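Local coordinates for protein Ac-ASP-7 (Ancylostoma caninum, PDB 3S6S) that is of unknown function but belongs to the SCP/TAPS family of secreted hookworm proteins and probably takes part in interactions between parasite and host, at residues G11-D15 and E57-R61; F25-R30 and M106-P112; R45-G49 and C162-S168; L50-L56 and A114-C119; H74-T78 and V137-K143. All blocks are in the same frame, centred on the assembly; numbering follows the deposited sequence.

Contacts 4 and 5 lie in the central mixed sheet, their centres about 9 Å apart. Contact 4 pairs strand 51-53 with strand 116-123, contact 5 strand 133-140 with 76-83, and the Cys119-Cys138 disulfide joins them. Contact 2, about 12 Å from the centre of each, crosses helices 16-34 and 103-110 over one side of the sheet. Contact 1 holds the N-terminal loop to helix 54-65, and Cys12-Cys54 ties it to contact 4. Contact 3, its centre about 25 Å from that of contact 1, brings in the C-terminal region. Along the chain contact 1 closes before contact 5 opens, contacts 4 and 5 nest inside the loop closed by contact 3, and all others interleave, knitting the family's alpha-beta-alpha sandwich together.

Contact 1: G11-D15 and E57-R61; sequences GCMVD and EEEAR
A single carboxylate oxygen, Glu57 OE2, collects the N-H groups of two successive residues, Met13 and Val14, just after a cis peptide bond preceding Gly11. The bond from Val14 N to Glu57 OE2 is 2.8 Å long and nearly straight (169°), and it uses the syn lone pair. Met13 N reaches the same oxygen at 2.9 Å from well above the carboxylate plane. Glu57 can extend this far because its CG is anti to the backbone N (chi1 157°) and the rest of the chain is stretched. The other oxygen, OE1, is hydrogen-bonded to Tyr52 OH and accepts a bond from a water that also donates to Val14 O, leaving the buried carboxylate well satisfied. Farther out, Met13 CE lies 3.8 Å from Glu58 OE2, beside the side-on grip of the Arg61 NE and NH2 on both Glu58 oxygens. Together with the Cys12-Cys54 disulfide, the glutamate holds the chain just after the inverse gamma turn centred on Cys12 against helix 54-65 of the SCP/TAPS alpha-beta-alpha sandwich.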
# COMPACT_ATOMS: atom_id res chain seq x y z
N GLY A 11 7.50 10.66 -12.07
CA GLY A 11 6.66 10.23 -10.97
C GLY A 11 7.10 8.83 -10.61
O GLY A 11 7.82 8.62 -9.64
N CYS A 12 6.68 7.85 -11.40
CA CYS A 12 7.21 6.51 -11.26
C CYS A 12 8.65 6.47 -11.75
O CYS A 12 8.91 6.17 -12.91
CB CYS A 12 6.36 5.52 -12.06
SG CYS A 12 4.81 5.10 -11.27
N MET A 13 9.60 6.76 -10.87
CA MET A 13 10.99 6.58 -11.26
C MET A 13 11.64 5.35 -10.65
O MET A 13 12.65 4.85 -11.16
CB MET A 13 11.83 7.87 -11.12
CG MET A 13 11.63 8.70 -9.89
SD MET A 13 12.53 10.27 -10.06
CE MET A 13 11.14 11.38 -10.26
N VAL A 14 11.05 4.82 -9.58
CA VAL A 14 11.52 3.56 -9.02
C VAL A 14 11.35 2.44 -10.04
O VAL A 14 10.32 2.37 -10.70
CB VAL A 14 10.79 3.21 -7.71
CG1 VAL A 14 10.91 1.73 -7.41
CG2 VAL A 14 11.34 4.06 -6.55
N ASP A 15 12.36 1.57 -10.17
CA ASP A 15 12.34 0.47 -11.15
C ASP A 15 11.25 -0.56 -10.91
O ASP A 15 10.94 -0.93 -9.77
CB ASP A 15 13.68 -0.28 -11.23
CG ASP A 15 14.80 0.56 -11.82
OD1 ASP A 15 15.98 0.27 -11.49
OD2 ASP A 15 14.52 1.51 -12.59
N GLU A 57 3.93 8.34 -5.57
CA GLU A 57 5.33 7.94 -5.48
C GLU A 57 6.23 9.18 -5.43
O GLU A 57 7.18 9.23 -4.66
CB GLU A 57 5.76 7.01 -6.60
CG GLU A 57 7.27 7.07 -6.79
CD GLU A 57 7.84 5.97 -7.68
OE1 GLU A 57 7.12 4.98 -7.98
OE2 GLU A 57 9.01 6.10 -8.07
N GLU A 58 5.90 10.19 -6.23
CA GLU A 58 6.60 11.45 -6.20
C GLU A 58 6.43 12.17 -4.84
O GLU A 58 7.35 12.83 -4.35
CB GLU A 58 6.14 12.32 -7.37
CG GLU A 58 6.72 13.74 -7.42
CD GLU A 58 8.25 13.82 -7.24
OE1 GLU A 58 8.72 14.89 -6.77
OE2 GLU A 58 8.96 12.85 -7.56
N GLU A 59 5.26 12.03 -4.22
CA GLU A 59 5.10 12.60 -2.88
C GLU A 59 5.99 11.83 -1.90
O GLU A 59 6.62 12.41 -1.02
CB GLU A 59 3.64 12.61 -2.42
CG GLU A 59 2.65 13.34 -3.35
CD GLU A 59 1.29 13.56 -2.70
OE1 GLU A 59 0.41 14.19 -3.32
OE2 GLU A 59 1.11 13.10 -1.54
N ALA A 60 6.07 10.52 -2.07
CA ALA A 60 6.94 9.74 -1.21
C ALA A 60 8.40 10.20 -1.36
O ALA A 60 9.13 10.29 -0.36
CB ALA A 60 6.80 8.25 -1.49
N ARG A 61 8.81 10.51 -2.59
CA ARG A 61 10.15 11.03 -2.84
C ARG A 61 10.36 12.36 -2.13
O ARG A 61 11.44 12.63 -1.61
CB ARG A 61 10.41 11.18 -4.34
CG ARG A 61 11.89 11.48 -4.67
CD ARG A 61 12.14 11.91 -6.14
NE ARG A 61 11.53 13.21 -6.46
CZ ARG A 61 11.99 14.39 -6.03
NH1 ARG A 61 13.08 14.46 -5.25
NH2 ARG A 61 11.36 15.52 -6.36
O HOH W 1 7.73 3.21 -10.13

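Contact 2: F25-R30 and M106-P112; sequences FHNGLR and MRQVVYP
Apolar packing between Phe25, His26 and Leu29 on one helix and Met106, Val109 and Val110 on the other lines this buried crossing. The axes of the two short helical segments pass 10.2 Å apart at -77°. Phe25 and Met106 approach head-on, and SD meets the ring edge 4.0 Å from CZ, a Met-aromatic contact. Met106 reaches it through bends at chi2 and chi3 that turn the sulfur and methyl toward the phenylalanine. Val109 stands at about a right angle to His26 and sets its CG1 3.6 Å from His26 CD2, while ND1 of that imidazole is hydrogen-bonded to Ile22 O. Separately, Leu29 CD1 touches Val110 CG2 at 3.5 Å.

The polar interactions are all made by Arg30, whose chain runs extended from CG to NE. NE donates to Val109 O at 2.9 Å (156°), and NH2 adds a longer bond of 3.3 Å to that same carbonyl oxygen, so the guanidinium grips it side-on, with the oxygen close to its plane. Tyr111 O also lies at the NH2 edge, although the modelled separation is too short to be taken literally. NH1 turns to Tyr48 O. A buried arginine thus gathers main-chain carbonyls from two parts of the chain where helices 16-34 and 103-110 cross, in the helical layer on one side of the sheet in the SCP/TAPS sandwich.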
# COMPACT_ATOMS: atom_id res chain seq x y z
N PHE A 25 3.41 -7.15 -2.29
CA PHE A 25 3.36 -7.29 -0.85
C PHE A 25 2.10 -6.64 -0.28
O PHE A 25 1.39 -7.23 0.52
CB PHE A 25 4.59 -6.66 -0.21
CG PHE A 25 4.53 -6.59 1.29
CD1 PHE A 25 3.91 -5.51 1.91
CD2 PHE A 25 5.09 -7.59 2.07
CE1 PHE A 25 3.84 -5.43 3.29
CE2 PHE A 25 5.03 -7.53 3.45
CZ PHE A 25 4.41 -6.45 4.07
N HIS A 26 1.83 -5.41 -0.69
CA HIS A 26 0.62 -4.73 -0.23
C HIS A 26 -0.65 -5.43 -0.65
O HIS A 26 -1.47 -5.80 0.19
CB HIS A 26 0.58 -3.28 -0.74
CG HIS A 26 1.39 -2.34 0.09
ND1 HIS A 26 2.76 -2.24 -0.03
CD2 HIS A 26 1.03 -1.44 1.04
CE1 HIS A 26 3.21 -1.32 0.80
NE2 HIS A 26 2.18 -0.83 1.47
N ASN A 27 -0.84 -5.61 -1.96
CA ASN A 27 -2.15 -6.09 -2.42
C ASN A 27 -2.36 -7.58 -2.21
O ASN A 27 -3.50 -8.03 -1.97
CB ASN A 27 -2.44 -5.64 -3.85
CG ASN A 27 -2.83 -4.17 -3.91
OD1 ASN A 27 -3.74 -3.72 -3.20
ND2 ASN A 27 -2.09 -3.39 -4.72
N GLY A 28 -1.27 -8.33 -2.25
CA GLY A 28 -1.30 -9.73 -1.84
C GLY A 28 -1.84 -9.90 -0.43
O GLY A 28 -2.70 -10.75 -0.18
N LEU A 29 -1.35 -9.09 0.51
CA LEU A 29 -1.79 -9.22 1.88
C LEU A 29 -3.26 -8.84 1.93
O LEU A 29 -4.08 -9.54 2.51
CB LEU A 29 -0.99 -8.32 2.80
CG LEU A 29 -0.67 -8.83 4.21
CD1 LEU A 29 -0.46 -7.66 5.12
CD2 LEU A 29 -1.77 -9.75 4.75
N ARG A 30 -3.58 -7.72 1.30
CA ARG A 30 -4.93 -7.21 1.34
C ARG A 30 -5.94 -8.19 0.82
O ARG A 30 -7.03 -8.31 1.37
CB ARG A 30 -5.04 -5.93 0.53
CG ARG A 30 -4.43 -4.75 1.22
CD ARG A 30 -4.72 -3.51 0.42
NE ARG A 30 -4.58 -2.40 1.34
CZ ARG A 30 -5.53 -1.54 1.61
NH1 ARG A 30 -6.71 -1.58 1.00
NH2 ARG A 30 -5.27 -0.59 2.49
N MET A 106 1.77 -1.92 9.64
CA MET A 106 0.82 -2.78 8.95
C MET A 106 -0.62 -2.26 9.03
O MET A 106 -1.41 -2.53 8.14
CB MET A 106 0.92 -4.22 9.44
CG MET A 106 2.22 -4.92 9.03
SD MET A 106 2.43 -5.08 7.24
CE MET A 106 3.55 -3.75 6.93
N ARG A 107 -0.96 -1.52 10.09
CA ARG A 107 -2.25 -0.86 10.15
C ARG A 107 -2.53 -0.02 8.90
O ARG A 107 -3.64 -0.05 8.37
CB ARG A 107 -2.36 0.05 11.36
CG ARG A 107 -2.90 -0.60 12.59
CD ARG A 107 -3.30 0.49 13.57
NE ARG A 107 -4.74 0.66 13.58
CZ ARG A 107 -5.35 1.83 13.52
NH1 ARG A 107 -4.63 2.95 13.45
NH2 ARG A 107 -6.68 1.87 13.53
N GLN A 108 -1.54 0.74 8.46
CA GLN A 108 -1.71 1.54 7.25
C GLN A 108 -1.80 0.65 6.00
O GLN A 108 -2.70 0.82 5.17
CB GLN A 108 -0.57 2.55 7.10
CG GLN A 108 -0.63 3.33 5.81
CD GLN A 108 -1.81 4.29 5.74
OE1 GLN A 108 -1.81 5.35 6.40
NE2 GLN A 108 -2.84 3.93 4.95
N VAL A 109 -0.88 -0.29 5.88
CA VAL A 109 -0.78 -1.20 4.74
C VAL A 109 -2.11 -1.88 4.45
O VAL A 109 -2.49 -2.13 3.30
CB VAL A 109 0.25 -2.30 5.04
CG1 VAL A 109 0.21 -3.41 3.98
CG2 VAL A 109 1.65 -1.68 5.15
N VAL A 110 -2.85 -2.11 5.51
CA VAL A 110 -3.93 -3.08 5.52
C VAL A 110 -5.33 -2.43 5.66
O VAL A 110 -6.35 -3.11 5.56
CB VAL A 110 -3.58 -4.11 6.63
CG1 VAL A 110 -4.70 -4.32 7.63
CG2 VAL A 110 -3.04 -5.39 6.01
N TYR A 111 -5.34 -1.11 5.86
CA TYR A 111 -6.54 -0.29 6.03
C TYR A 111 -7.46 -0.38 4.81
O TYR A 111 -7.11 0.12 3.74
CB TYR A 111 -6.12 1.17 6.23
CG TYR A 111 -7.24 2.16 6.49
CD1 TYR A 111 -7.15 3.47 6.05
CD2 TYR A 111 -8.37 1.79 7.21
CE1 TYR A 111 -8.17 4.38 6.30
CE2 TYR A 111 -9.39 2.68 7.46
CZ TYR A 111 -9.28 3.98 7.00
OH TYR A 111 -10.29 4.88 7.25
N PRO A 112 -8.64 -1.00 4.96
CA PRO A 112 -9.53 -1.30 3.83
C PRO A 112 -10.03 -0.08 3.05
O PRO A 112 -10.49 -0.25 1.93
CB PRO A 112 -10.71 -2.03 4.48
CG PRO A 112 -10.14 -2.58 5.76
CD PRO A 112 -9.15 -1.56 6.23

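Contact 3: R45-G49 and C162-S168; sequences REMYG and CTYYKGS
Glu46 is gripped tightly by the backbone at Thr163 and Tyr164. Its OE2 accepts from Tyr164 N at 2.8 Å through the syn lone pair and from Thr163 N at 2.7 Å from above the carboxylate plane, while OE1 takes the hydroxyl of Thr163 at 2.6 Å. The glutamate is extended, with CG anti to the backbone N (chi1 177°), and runs antiparallel alongside the Tyr164 side chain. Its carboxylate stacks over one face of the tyrosine ring, the two planes only 20° apart and OE2 3.2 Å from Tyr164 CG. Lys113 makes a cation-pi contact with the same ring, which would probably temper the electrostatic cost of the carboxylate.

These segments join the loop between helix 16-34 and strand 51-53 to the cysteine-rich C-terminal region of the SCP/TAPS protein, where Cys162 is bonded to Cys175. Tyr48 fills the other half of the tight part. Tyr165 N donates to its OH at 2.8 Å, and Tyr165 turns a ring edge to the Tyr48 face in a T-shaped stack, with centroids 5.1 Å apart and planes at 85°. Along another edge of the phenol, Tyr48 CE1 rests 3.6 Å from Tyr164 CB.

The solvent side is much looser. The methyl of exposed Thr163 merely skirts the carboxylate, CG2 lying 3.8 Å from Glu46 OE1, and beyond Tyr165 the exposed Lys166 and Gly167 make no contact with 45-49.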
# COMPACT_ATOMS: atom_id res chain seq x y z
N ARG A 45 -13.71 -9.29 4.82
CA ARG A 45 -14.30 -7.96 4.76
C ARG A 45 -14.21 -7.36 3.36
O ARG A 45 -13.49 -7.86 2.49
CB ARG A 45 -13.61 -7.01 5.74
CG ARG A 45 -12.12 -6.84 5.48
CD ARG A 45 -11.31 -7.60 6.52
NE ARG A 45 -10.81 -6.71 7.56
CZ ARG A 45 -10.48 -7.08 8.79
NH1 ARG A 45 -10.61 -8.34 9.18
NH2 ARG A 45 -10.04 -6.17 9.64
N GLU A 46 -14.95 -6.27 3.17
CA GLU A 46 -14.79 -5.45 1.99
C GLU A 46 -13.38 -4.89 2.04
O GLU A 46 -12.93 -4.41 3.08
CB GLU A 46 -15.81 -4.32 1.97
CG GLU A 46 -15.67 -3.39 0.79
CD GLU A 46 -16.81 -2.40 0.70
OE1 GLU A 46 -17.87 -2.65 1.31
OE2 GLU A 46 -16.65 -1.37 0.02
N MET A 47 -12.67 -4.99 0.93
CA MET A 47 -11.32 -4.47 0.85
C MET A 47 -11.11 -3.80 -0.50
O MET A 47 -11.59 -4.28 -1.52
CB MET A 47 -10.32 -5.61 1.07
CG MET A 47 -8.84 -5.20 1.00
SD MET A 47 -8.21 -4.33 2.45
CE MET A 47 -8.27 -5.63 3.70
N TYR A 48 -10.42 -2.66 -0.49
CA TYR A 48 -10.04 -2.01 -1.74
C TYR A 48 -8.61 -2.36 -2.04
O TYR A 48 -7.79 -2.38 -1.14
CB TYR A 48 -10.20 -0.49 -1.64
CG TYR A 48 -11.60 -0.07 -2.00
CD1 TYR A 48 -12.67 -0.44 -1.18
CD2 TYR A 48 -11.87 0.65 -3.16
CE1 TYR A 48 -13.96 -0.09 -1.50
CE2 TYR A 48 -13.17 1.00 -3.49
CZ TYR A 48 -14.21 0.63 -2.64
OH TYR A 48 -15.50 0.96 -2.93
N GLY A 49 -8.32 -2.69 -3.29
CA GLY A 49 -6.94 -2.86 -3.71
C GLY A 49 -6.32 -1.46 -3.71
O GLY A 49 -7.03 -0.47 -3.84
N CYS A 162 -18.78 -3.59 -3.79
CA CYS A 162 -17.93 -2.52 -3.30
C CYS A 162 -18.78 -1.32 -2.92
O CYS A 162 -19.38 -0.68 -3.80
CB CYS A 162 -16.89 -2.15 -4.36
SG CYS A 162 -16.00 -3.60 -4.94
N THR A 163 -18.82 -1.01 -1.62
CA THR A 163 -19.72 0.01 -1.08
C THR A 163 -19.02 1.29 -0.60
O THR A 163 -19.65 2.36 -0.54
CB THR A 163 -20.53 -0.52 0.14
OG1 THR A 163 -19.65 -0.76 1.25
CG2 THR A 163 -21.28 -1.80 -0.19
N TYR A 164 -17.74 1.17 -0.23
CA TYR A 164 -17.06 2.28 0.42
C TYR A 164 -16.93 3.48 -0.49
O TYR A 164 -17.08 4.62 -0.05
CB TYR A 164 -15.67 1.87 0.93
CG TYR A 164 -15.70 0.92 2.10
CD1 TYR A 164 -14.69 -0.02 2.28
CD2 TYR A 164 -16.74 0.96 3.03
CE1 TYR A 164 -14.72 -0.90 3.35
CE2 TYR A 164 -16.78 0.09 4.09
CZ TYR A 164 -15.76 -0.84 4.25
OH TYR A 164 -15.79 -1.70 5.32
N TYR A 165 -16.65 3.23 -1.76
CA TYR A 165 -16.46 4.32 -2.70
C TYR A 165 -17.32 4.14 -3.94
O TYR A 165 -17.55 3.01 -4.38
CB TYR A 165 -14.99 4.47 -3.09
CG TYR A 165 -14.09 4.84 -1.93
CD1 TYR A 165 -14.04 6.15 -1.46
CD2 TYR A 165 -13.31 3.88 -1.30
CE1 TYR A 165 -13.22 6.50 -0.39
CE2 TYR A 165 -12.49 4.22 -0.23
CZ TYR A 165 -12.44 5.53 0.22
OH TYR A 165 -11.63 5.86 1.28
N LYS A 166 -17.76 5.26 -4.50
CA LYS A 166 -18.69 5.28 -5.62
C LYS A 166 -18.36 4.33 -6.76
O LYS A 166 -18.96 3.25 -6.88
CB LYS A 166 -18.87 6.71 -6.14
N GLY A 167 -17.40 4.71 -7.61
CA GLY A 167 -17.26 4.06 -8.91
C GLY A 167 -16.30 2.89 -8.99
O GLY A 167 -15.28 2.96 -9.68
N SER A 168 -16.63 1.80 -8.32
CA SER A 168 -15.64 0.76 -8.09
C SER A 168 -15.83 -0.52 -8.92
O SER A 168 -16.94 -1.01 -9.09
CB SER A 168 -15.60 0.42 -6.59
OG SER A 168 -15.50 1.61 -5.83

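Contact 4: L50-L56 and A114-C119; sequences LVYDCGL and ATRFGC
Val51 and Tyr52 pair in parallel with Arg116 and Phe117. Val51 N donates to Thr115 O (2.8 Å), Phe117 N to Val51 O (3.0 Å) and Asp53 N to Phe117 O (2.8 Å). On one face of the sheet the Phe117 ring is covered by Leu50 CD1, 4.0 Å from its centroid in a CH-pi contact, and is met by the Tyr52 edge in a T-shaped stack. Phe117 takes chi1 79°, which swings its ring back over the 50-52 backbone. Gly118 CA sits over the Tyr52 face, and Cys119 N donates to Tyr52 OH at 3.1 Å, nearly straight (169°); the same hydroxyl is hydrogen-bonded to Glu57 OE1. On the opposite face Arg116 NH1 forms a salt bridge of 2.7 Å with Asp53 OD2. OD1 of that aspartate caps helix 54-65 by accepting from Leu56 N at 3.1 Å, so one carboxylate serves helix start and strand. Asn7 also binds Arg116 NH1. Strand 6-7 flanks strand 51-53, strand 133-140 follows strand 116-123, and helix 16-34 packs on the Phe117 side.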
# COMPACT_ATOMS: atom_id res chain seq x y z
N LEU A 50 -5.02 -1.36 -3.54
CA LEU A 50 -4.41 -0.06 -3.65
C LEU A 50 -3.97 0.16 -5.09
O LEU A 50 -3.20 -0.62 -5.66
CB LEU A 50 -3.21 0.07 -2.72
CG LEU A 50 -3.43 -0.13 -1.22
CD1 LEU A 50 -2.10 -0.07 -0.51
CD2 LEU A 50 -4.38 0.93 -0.66
N VAL A 51 -4.46 1.23 -5.69
CA VAL A 51 -3.94 1.65 -6.97
C VAL A 51 -2.55 2.24 -6.79
O VAL A 51 -2.36 3.13 -5.97
CB VAL A 51 -4.86 2.68 -7.62
CG1 VAL A 51 -4.16 3.35 -8.78
CG2 VAL A 51 -6.16 2.02 -8.03
N TYR A 52 -1.57 1.72 -7.53
CA TYR A 52 -0.24 2.31 -7.55
C TYR A 52 -0.24 3.62 -8.33
O TYR A 52 -0.59 3.66 -9.51
CB TYR A 52 0.84 1.36 -8.11
CG TYR A 52 2.21 1.86 -7.70
CD1 TYR A 52 2.83 1.38 -6.56
CD2 TYR A 52 2.83 2.88 -8.42
CE1 TYR A 52 4.05 1.87 -6.15
CE2 TYR A 52 4.06 3.38 -8.03
CZ TYR A 52 4.67 2.87 -6.89
OH TYR A 52 5.89 3.37 -6.49
N ASP A 53 0.16 4.69 -7.66
CA ASP A 53 -0.03 6.04 -8.17
C ASP A 53 1.30 6.79 -8.19
O ASP A 53 1.85 7.12 -7.13
CB ASP A 53 -1.04 6.77 -7.28
CG ASP A 53 -1.30 8.22 -7.71
OD1 ASP A 53 -0.39 8.92 -8.21
OD2 ASP A 53 -2.45 8.68 -7.51
N CYS A 54 1.79 7.05 -9.40
CA CYS A 54 3.09 7.70 -9.61
C CYS A 54 3.16 9.07 -8.97
O CYS A 54 4.23 9.49 -8.53
CB CYS A 54 3.40 7.84 -11.10
SG CYS A 54 3.35 6.29 -12.04
N GLY A 55 2.03 9.76 -8.93
CA GLY A 55 1.92 11.03 -8.23
C GLY A 55 2.25 10.86 -6.76
O GLY A 55 3.03 11.63 -6.20
N LEU A 56 1.66 9.85 -6.13
CA LEU A 56 1.97 9.57 -4.73
C LEU A 56 3.39 9.01 -4.55
O LEU A 56 3.98 9.17 -3.49
CB LEU A 56 0.95 8.64 -4.09
CG LEU A 56 -0.47 9.19 -3.98
CD1 LEU A 56 -1.38 8.16 -3.33
CD2 LEU A 56 -0.46 10.50 -3.19
N ALA A 114 -8.13 2.80 2.36
CA ALA A 114 -7.11 3.37 1.48
C ALA A 114 -7.36 2.81 0.08
O ALA A 114 -7.78 1.67 -0.06
CB ALA A 114 -5.70 3.02 1.98
N THR A 115 -7.13 3.61 -0.95
CA THR A 115 -7.42 3.18 -2.32
C THR A 115 -6.27 3.40 -3.29
O THR A 115 -6.32 2.91 -4.43
CB THR A 115 -8.64 3.91 -2.91
OG1 THR A 115 -8.27 5.25 -3.26
CG2 THR A 115 -9.81 3.90 -1.95
N ARG A 116 -5.26 4.16 -2.87
CA ARG A 116 -4.07 4.33 -3.68
C ARG A 116 -2.85 4.71 -2.85
O ARG A 116 -2.98 5.22 -1.73
CB ARG A 116 -4.29 5.32 -4.84
CG ARG A 116 -4.87 6.65 -4.47
CD ARG A 116 -4.82 7.60 -5.66
NE ARG A 116 -6.03 7.56 -6.47
CZ ARG A 116 -6.05 7.77 -7.79
NH1 ARG A 116 -4.93 8.02 -8.45
NH2 ARG A 116 -7.20 7.72 -8.45
N PHE A 117 -1.67 4.41 -3.40
CA PHE A 117 -0.41 4.66 -2.75
C PHE A 117 0.70 4.70 -3.79
O PHE A 117 0.52 4.28 -4.92
CB PHE A 117 -0.10 3.58 -1.70
CG PHE A 117 0.45 2.28 -2.28
CD1 PHE A 117 -0.16 1.67 -3.37
CD2 PHE A 117 1.56 1.68 -1.72
CE1 PHE A 117 0.34 0.46 -3.88
CE2 PHE A 117 2.07 0.48 -2.23
CZ PHE A 117 1.46 -0.13 -3.31
N GLY A 118 1.86 5.20 -3.37
CA GLY A 118 3.08 5.15 -4.14
C GLY A 118 4.27 5.15 -3.20
O GLY A 118 4.16 5.62 -2.06
N CYS A 119 5.40 4.61 -3.65
CA CYS A 119 6.58 4.53 -2.80
C CYS A 119 7.83 5.01 -3.51
O CYS A 119 7.91 5.01 -4.74
CB CYS A 119 6.80 3.11 -2.29
SG CYS A 119 5.29 2.30 -1.72

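Contact 5: H74-T78 and V137-K143; sequences HRGVT and VCVYDKK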
# COMPACT_ATOMS: atom_id res chain seq x y z
N HIS A 74 -1.92 15.50 4.14
CA HIS A 74 -2.94 14.66 4.77
C HIS A 74 -2.92 13.23 4.26
O HIS A 74 -3.98 12.63 4.05
CB HIS A 74 -4.32 15.28 4.61
CG HIS A 74 -4.44 16.62 5.27
ND1 HIS A 74 -4.41 17.80 4.57
CD2 HIS A 74 -4.55 16.96 6.58
CE1 HIS A 74 -4.50 18.81 5.41
NE2 HIS A 74 -4.59 18.33 6.64
N ARG A 75 -1.72 12.71 4.09
CA ARG A 75 -1.51 11.36 3.60
C ARG A 75 -1.16 10.41 4.74
O ARG A 75 -0.74 10.84 5.81
CB ARG A 75 -0.35 11.33 2.60
CG ARG A 75 -0.46 12.35 1.50
CD ARG A 75 -1.69 12.11 0.67
NE ARG A 75 -1.57 12.74 -0.63
CZ ARG A 75 -2.60 12.98 -1.44
NH1 ARG A 75 -3.83 12.65 -1.06
NH2 ARG A 75 -2.40 13.55 -2.62
N GLY A 76 -1.30 9.12 4.48
CA GLY A 76 -0.72 8.11 5.35
C GLY A 76 0.71 7.88 4.87
O GLY A 76 1.02 8.12 3.69
N VAL A 77 1.58 7.44 5.77
CA VAL A 77 2.97 7.20 5.45
C VAL A 77 3.44 5.92 6.13
O VAL A 77 3.11 5.67 7.29
CB VAL A 77 3.88 8.37 5.93
CG1 VAL A 77 5.34 8.13 5.53
CG2 VAL A 77 3.39 9.70 5.37
N THR A 78 4.20 5.11 5.39
CA THR A 78 5.00 4.05 5.99
C THR A 78 6.48 4.19 5.60
O THR A 78 6.81 4.73 4.55
CB THR A 78 4.51 2.64 5.61
OG1 THR A 78 4.60 2.46 4.18
CG2 THR A 78 3.07 2.43 6.10
N VAL A 137 9.96 5.14 1.65
CA VAL A 137 8.67 5.52 2.20
C VAL A 137 7.54 5.21 1.24
O VAL A 137 7.70 5.27 0.02
CB VAL A 137 8.58 6.99 2.81
CG1 VAL A 137 9.95 7.62 3.01
CG2 VAL A 137 7.64 7.88 2.01
N CYS A 138 6.41 4.82 1.82
CA CYS A 138 5.16 4.76 1.09
C CYS A 138 4.19 5.81 1.63
O CYS A 138 4.13 6.10 2.84
CB CYS A 138 4.53 3.37 1.14
SG CYS A 138 5.54 2.14 0.30
N VAL A 139 3.44 6.36 0.69
CA VAL A 139 2.46 7.38 0.92
C VAL A 139 1.12 6.85 0.43
O VAL A 139 1.02 6.27 -0.67
CB VAL A 139 2.85 8.69 0.18
CG1 VAL A 139 1.63 9.54 -0.08
CG2 VAL A 139 3.93 9.46 0.97
N TYR A 140 0.11 7.03 1.27
CA TYR A 140 -1.22 6.49 1.03
C TYR A 140 -2.22 7.62 0.99
O TYR A 140 -2.05 8.63 1.66
CB TYR A 140 -1.58 5.50 2.12
CG TYR A 140 -0.52 4.45 2.32
CD1 TYR A 140 0.69 4.76 2.93
CD2 TYR A 140 -0.73 3.13 1.91
CE1 TYR A 140 1.65 3.81 3.12
CE2 TYR A 140 0.25 2.17 2.11
CZ TYR A 140 1.43 2.52 2.71
OH TYR A 140 2.41 1.59 2.91
N ASP A 141 -3.28 7.46 0.20
CA ASP A 141 -4.26 8.52 0.09
C ASP A 141 -5.09 8.60 1.36
O ASP A 141 -5.60 9.66 1.70
CB ASP A 141 -5.12 8.36 -1.17
CG ASP A 141 -6.07 7.17 -1.11
OD1 ASP A 141 -7.07 7.20 -1.85
OD2 ASP A 141 -5.84 6.21 -0.34
N LYS A 142 -5.22 7.48 2.07
CA LYS A 142 -6.01 7.49 3.28
C LYS A 142 -5.35 6.82 4.49
O LYS A 142 -4.92 5.67 4.44
CB LYS A 142 -7.42 6.94 3.04
CG LYS A 142 -8.39 7.36 4.13
CD LYS A 142 -9.83 6.97 3.80
CE LYS A 142 -10.85 7.69 4.70
NZ LYS A 142 -10.53 7.54 6.16
N LYS A 143 -5.27 7.58 5.57
CA LYS A 143 -4.65 7.18 6.82
C LYS A 143 -5.73 6.77 7.80
O LYS A 143 -6.67 7.51 8.01
CB LYS A 143 -3.90 8.37 7.38
CG LYS A 143 -3.38 8.18 8.77
CD LYS A 143 -2.58 9.38 9.14
CE LYS A 143 -1.78 9.16 10.41
NZ LYS A 143 -1.15 10.45 10.85
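An antiparallel pair of neighbouring strands, 76-83 at the sheet edge and 133-140 beside it, brings Gly76, Val77 and Thr78 against Tyr140, Val139 and Cys138. Gly76 and Tyr140 form one hydrogen-bonded pair, with Gly76 N to Tyr140 O at 3.0 Å and Tyr140 N to Gly76 O at 2.8 Å. Thr78 and Cys138 form the next, with Thr78 N to Cys138 O at 2.7 Å and Cys138 N donating back to Thr78 O. Val77 and Val139 between them are the non-hydrogen-bonded pair.

On the face that carries Thr78, Cys138 and Tyr140, the tyrosine lies along the glycine, so that its ring edge borders Gly76 O and its hydroxyl meets Thr78 OG1 at 2.7 Å, either being able to donate. Thr78 chi1 of 62° sets OG1 between its backbone N and carbonyl carbon and aims it at that hydroxyl, which is also held by His26 NE2 of helix 16-34. Past the strand end the chain folds back, and Lys143 CB rests 3.8 Å from Gly76 CA.

The other face is apolar nearest the backbone. Arg75 CB packs on Val139 CG1 at 3.8 Å, and the arginine bends at chi2 toward helix 54-65, where NE forms a salt bridge with Glu59. His74, with positive phi, closes the preceding helix in a Schellman motif, and both sheet faces are covered by helices, as in the alpha-beta-alpha sandwich of SCP/TAPS proteins.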